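Local atomic coordinates of uncharacterized protein (Legionella pneumophila subsp. pneumophila, PDB entry 5L0L), a protein that is of unknown function but carries a HIT-related domain, seen here without the rest of a probably membrane-bound protein. Residues 47-52 against 139-144. Numbering follows the deposited sequence.
Sequences RGYRII and MEYIAG
The ring of Y49 reaches out from 47-52 and brings its hydroxyl up to the backbone N of I142. I142 N donates to Y49 OH at 3.1 Å, with a fairly straight N-H...O angle of 159°. Y49 OH in turn donates to the carbonyl O of V145, which directly follows 139-144. The hydroxyl of the buried Y49 thus bonds to two points of the same loop.

The CD1 end of I142 lies over one face of the Y49 ring, and the two side chains run past each other in opposite directions. CD1 sits 4.1 Å from the ring centroid, a CH-pi contact displaced toward the rim, with Y49 CE2 closest to CD1 at 3.8 Å. CG1 of I142 is anti to the carbonyl carbon (chi1 -65°), and the extended chain beyond it carries CD1 back along the ring. Y141 meets the edge instead: its CB lies near the ring plane, 3.6 Å from Y49 OH. The Y141 ring turns away, and its hydroxyl accepts a hydrogen bond from D136 N.

F186 of helix 176-194 packs on both Y49 and I142. The contact joins the residues leading into strand 51-58, in the antiparallel sheet of the HIT-related domain, to the long loop after strand 128-134.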
loop_
_atom_site.group_PDB
_atom_site.type_symbol
_atom_site.label_atom_id
_atom_site.label_comp_id
_atom_site.label_asym_id
_atom_site.label_seq_id
_atom_site.Cartn_x
_atom_site.Cartn_y
_atom_site.Cartn_z
ATOM N N ARG A 47 2.552 17.420 2.459
ATOM C CA ARG A 47 1.640 17.232 1.327
ATOM C C ARG A 47 0.714 16.027 1.549
ATOM O O ARG A 47 1.158 14.954 2.001
ATOM C CB ARG A 47 2.388 17.020 0.025
ATOM C CG ARG A 47 3.283 18.201 -0.368
ATOM C CD ARG A 47 4.073 17.908 -1.618
ATOM N NE ARG A 47 4.887 16.711 -1.416
ATOM C CZ ARG A 47 5.159 15.788 -2.336
ATOM N NH1 ARG A 47 4.752 15.912 -3.591
ATOM N NH2 ARG A 47 5.878 14.747 -1.996
ATOM N N GLY A 48 -0.557 16.212 1.214
ATOM C CA GLY A 48 -1.563 15.176 1.352
ATOM C C GLY A 48 -1.841 14.736 2.797
ATOM O O GLY A 48 -2.441 13.684 3.006
ATOM N N TYR A 49 -1.425 15.543 3.764
ATOM C CA TYR A 49 -1.446 15.173 5.178
ATOM C C TYR A 49 -0.810 13.790 5.392
ATOM O O TYR A 49 -1.373 12.949 6.076
ATOM C CB TYR A 49 -2.892 15.215 5.740
ATOM C CG TYR A 49 -3.737 16.442 5.443
ATOM C CD1 TYR A 49 -3.172 17.717 5.274
ATOM C CD2 TYR A 49 -5.105 16.336 5.339
ATOM C CE1 TYR A 49 -3.967 18.819 5.009
ATOM C CE2 TYR A 49 -5.918 17.441 5.130
ATOM C CZ TYR A 49 -5.357 18.676 4.953
ATOM O OH TYR A 49 -6.139 19.749 4.688
ATOM N N ARG A 50 0.357 13.549 4.769
ATOM C CA ARG A 50 1.011 12.243 4.853
ATOM C C ARG A 50 1.182 11.774 6.292
ATOM O O ARG A 50 1.647 12.566 7.151
ATOM C CB ARG A 50 2.399 12.295 4.230
ATOM C CG ARG A 50 2.468 12.134 2.747
ATOM C CD ARG A 50 3.907 12.365 2.271
ATOM N NE ARG A 50 4.768 11.235 2.575
ATOM C CZ ARG A 50 5.970 11.020 2.010
ATOM N NH1 ARG A 50 6.518 11.910 1.186
ATOM N NH2 ARG A 50 6.634 9.905 2.306
ATOM N N ILE A 51 0.865 10.502 6.536
ATOM C CA ILE A 51 1.242 9.819 7.770
ATOM C C ILE A 51 2.207 8.674 7.479
ATOM O O ILE A 51 2.313 8.200 6.344
ATOM C CB ILE A 51 0.031 9.275 8.550
ATOM C CG1 ILE A 51 -0.735 8.258 7.715
ATOM C CG2 ILE A 51 -0.828 10.435 9.054
ATOM C CD1 ILE A 51 -1.786 7.487 8.479
ATOM N N ILE A 52 2.934 8.274 8.510
ATOM C CA ILE A 52 3.746 7.044 8.492
ATOM C C ILE A 52 3.154 6.120 9.555
ATOM O O ILE A 52 2.913 6.536 10.693
ATOM C CB ILE A 52 5.203 7.329 8.835
ATOM C CG1 ILE A 52 5.797 8.372 7.873
ATOM C CG2 ILE A 52 6.039 6.035 8.811
ATOM C CD1 ILE A 52 7.111 8.968 8.355
HETATM N N MSE A 139 -7.630 23.166 -1.371
HETATM C CA MSE A 139 -8.692 23.163 -0.364
HETATM C C MSE A 139 -8.123 22.864 1.015
HETATM O O MSE A 139 -7.325 21.939 1.171
HETATM C CB MSE A 139 -9.738 22.134 -0.784
HETATM C CG MSE A 139 -10.758 21.765 0.275
HETATM SE SE MSE A 139 -11.988 23.253 0.581
HETATM C CE MSE A 139 -13.716 22.337 0.306
ATOM N N GLU A 140 -8.551 23.640 2.017
ATOM C CA GLU A 140 -8.173 23.380 3.420
ATOM C C GLU A 140 -9.177 22.421 4.038
ATOM O O GLU A 140 -10.104 22.839 4.742
ATOM C CB GLU A 140 -8.016 24.711 4.185
ATOM C CG GLU A 140 -6.942 25.591 3.496
ATOM C CD GLU A 140 -6.499 26.802 4.322
ATOM O OE1 GLU A 140 -7.253 27.251 5.201
ATOM O OE2 GLU A 140 -5.375 27.306 4.058
ATOM N N TYR A 141 -8.972 21.131 3.782
ATOM C CA TYR A 141 -9.838 20.072 4.314
ATOM C C TYR A 141 -9.802 20.090 5.850
ATOM O O TYR A 141 -10.813 19.787 6.518
ATOM C CB TYR A 141 -9.470 18.693 3.751
ATOM C CG TYR A 141 -9.767 18.524 2.287
ATOM C CD1 TYR A 141 -8.832 18.867 1.315
ATOM C CD2 TYR A 141 -10.982 17.994 1.858
ATOM C CE1 TYR A 141 -9.105 18.698 -0.041
ATOM C CE2 TYR A 141 -11.270 17.846 0.496
ATOM C CZ TYR A 141 -10.334 18.198 -0.447
ATOM O OH TYR A 141 -10.632 18.037 -1.781
ATOM N N ILE A 142 -8.653 20.459 6.399
ATOM C CA ILE A 142 -8.509 20.838 7.803
ATOM C C ILE A 142 -8.264 22.344 7.789
ATOM O O ILE A 142 -7.381 22.809 7.065
ATOM C CB ILE A 142 -7.345 20.081 8.424
ATOM C CG1 ILE A 142 -7.664 18.578 8.446
ATOM C CG2 ILE A 142 -7.037 20.604 9.799
ATOM C CD1 ILE A 142 -6.494 17.699 8.832
ATOM N N ALA A 143 -9.088 23.107 8.527
ATOM C CA ALA A 143 -9.018 24.573 8.485
ATOM C C ALA A 143 -7.602 25.099 8.727
ATOM O O ALA A 143 -6.918 24.710 9.684
ATOM C CB ALA A 143 -10.025 25.220 9.452
ATOM N N GLY A 144 -7.143 25.934 7.799
ATOM C CA GLY A 144 -5.816 26.567 7.859
ATOM C C GLY A 144 -4.726 25.718 7.207
ATOM O O GLY A 144 -3.564 26.140 7.149
#